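Local atomic coordinates of putative DNA-binding protein (Bacteroides fragilis, PDB entry 3BS3), a protein that probably binds DNA through a helix-turn-helix domain of the XRE family. Residues M33-S36 / R42-S45. Numbering follows the deposited sequence. Where two conformers were deposited one is given.
Sequences MGKS and RWCS. With SO4 (sulfate ion), chain B.
Oxygen O3 of a bound sulfate, probably picked up from the crystallisation liquor, is held by Ser36 just ahead of helix 37-44: Ser36 N donates to O3 at 2.9 Å, almost straight. Ser36 OG sits 3.1 Å from the same O3. Ser36 is the N-cap, and Thr39 OG1 is hydrogen-bonded to both Ser36 OG and the sulfate. This is the turn of the helix-turn-helix, between helices 26-33 and 37-44. In the XRE family the second of these helices is the one usually laid in the major groove; the sulfate sits at its N-terminus, where a DNA phosphate might be bound, though the ion does not prove it.

Helix 26-33 ends in a Schellman motif with Gly34 at positive phi (66°); on either side of it in sequence, Met33 and Lys35 send their side chains to the indole of Trp43. Met33 is selenomethionine modelled in two conformers; in the one described here its CE lies in the plane of the ring, 3.9 Å from Trp43 CH2. Its SE stands 5.3 Å from the centroid of the six-membered ring, an edge-on Met-aromatic contact. The bend at chi3 (80°) brings that methyl to the ring's edge. Beyond this pair, Met33 rests on Val58 and Leu61 of helix 52-62, while Trp43 is buried among Ile15, Pro50 and Met54.

Lys35 crosses the indole side chain at about a right angle and meets it obliquely through its methylenes, CD lying 3.8 Å from Trp43 CH2. A last bend at chi4 leaves Lys35 NZ 4.1 Å from sulfate O2, too far for a hydrogen bond.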
loop_
_atom_site.group_PDB
_atom_site.type_symbol
_atom_site.label_atom_id
_atom_site.label_comp_id
_atom_site.label_asym_id
_atom_site.label_seq_id
_atom_site.Cartn_x
_atom_site.Cartn_y
_atom_site.Cartn_z
HETATM N N MSE A 33 -4.437 3.877 15.512
HETATM C CA MSE A 33 -5.093 3.477 14.281
HETATM C C MSE A 33 -6.277 2.564 14.421
HETATM O O MSE A 33 -6.947 2.248 13.425
HETATM C CB MSE A 33 -4.089 2.842 13.393
HETATM C CG MSE A 33 -3.153 3.855 12.925
HETATM SE SE MSE A 33 -2.026 2.817 11.904
HETATM C CE MSE A 33 -3.096 2.680 10.269
ATOM N N GLY A 34 -6.568 2.176 15.660
ATOM C CA GLY A 34 -7.679 1.260 15.949
ATOM C C GLY A 34 -7.420 -0.119 15.372
ATOM O O GLY A 34 -8.356 -0.803 14.930
ATOM N N LYS A 35 -6.155 -0.529 15.374
ATOM C CA LYS A 35 -5.758 -1.843 14.874
ATOM C C LYS A 35 -5.098 -2.652 15.983
ATOM O O LYS A 35 -4.695 -2.080 17.013
ATOM C CB LYS A 35 -4.825 -1.696 13.680
ATOM C CG LYS A 35 -5.476 -0.949 12.524
ATOM C CD LYS A 35 -4.878 -1.303 11.210
ATOM C CE LYS A 35 -5.624 -0.597 10.106
ATOM N NZ LYS A 35 -6.920 -1.241 9.790
ATOM N N SER A 36 -4.982 -3.966 15.786
ATOM C CA SER A 36 -4.358 -4.821 16.797
ATOM C C SER A 36 -2.851 -4.568 16.794
ATOM O O SER A 36 -2.284 -4.159 15.772
ATOM C CB SER A 36 -4.654 -6.303 16.539
ATOM O OG SER A 36 -3.985 -6.739 15.371
ATOM N N ARG A 42 3.327 -7.009 12.465
ATOM C CA ARG A 42 3.519 -7.694 11.184
ATOM C C ARG A 42 3.901 -6.710 10.069
ATOM O O ARG A 42 4.701 -7.042 9.192
ATOM C CB ARG A 42 2.290 -8.503 10.809
ATOM C CG ARG A 42 2.166 -9.790 11.664
ATOM C CD ARG A 42 0.895 -10.529 11.361
ATOM N NE ARG A 42 0.848 -11.001 9.976
ATOM C CZ ARG A 42 1.444 -12.105 9.521
ATOM N NH1 ARG A 42 2.157 -12.885 10.320
ATOM N NH2 ARG A 42 1.323 -12.431 8.241
ATOM N N TRP A 43 3.342 -5.513 10.101
ATOM C CA TRP A 43 3.830 -4.475 9.188
ATOM C C TRP A 43 5.298 -4.169 9.505
ATOM O O TRP A 43 6.131 -4.053 8.591
ATOM C CB TRP A 43 3.035 -3.174 9.325
ATOM C CG TRP A 43 1.605 -3.272 8.932
ATOM C CD1 TRP A 43 0.991 -4.328 8.324
ATOM C CD2 TRP A 43 0.611 -2.271 9.110
ATOM N NE1 TRP A 43 -0.343 -4.051 8.117
ATOM C CE2 TRP A 43 -0.599 -2.791 8.593
ATOM C CE3 TRP A 43 0.624 -0.977 9.657
ATOM C CZ2 TRP A 43 -1.803 -2.068 8.613
ATOM C CZ3 TRP A 43 -0.580 -0.245 9.672
ATOM C CH2 TRP A 43 -1.773 -0.806 9.157
ATOM N N CYS A 44 5.624 -4.049 10.799
ATOM C CA CYS A 44 6.993 -3.636 11.182
ATOM C C CYS A 44 8.024 -4.651 10.703
ATOM O O CYS A 44 9.125 -4.286 10.249
ATOM C CB CYS A 44 7.116 -3.437 12.688
ATOM S SG CYS A 44 6.419 -1.879 13.100
ATOM N N SER A 45 7.681 -5.937 10.822
ATOM C CA SER A 45 8.574 -7.001 10.397
ATOM C C SER A 45 8.480 -7.277 8.893
ATOM O O SER A 45 9.156 -8.160 8.374
ATOM C CB SER A 45 8.253 -8.274 11.174
ATOM O OG SER A 45 6.971 -8.746 10.808
HETATM S S SO4 B . -7.024 -5.154 12.542
HETATM O O1 SO4 B . -7.944 -6.252 12.830
HETATM O O2 SO4 B . -7.696 -3.891 12.832
HETATM O O3 SO4 B . -5.834 -5.288 13.374
HETATM O O4 SO4 B . -6.648 -5.199 11.128
#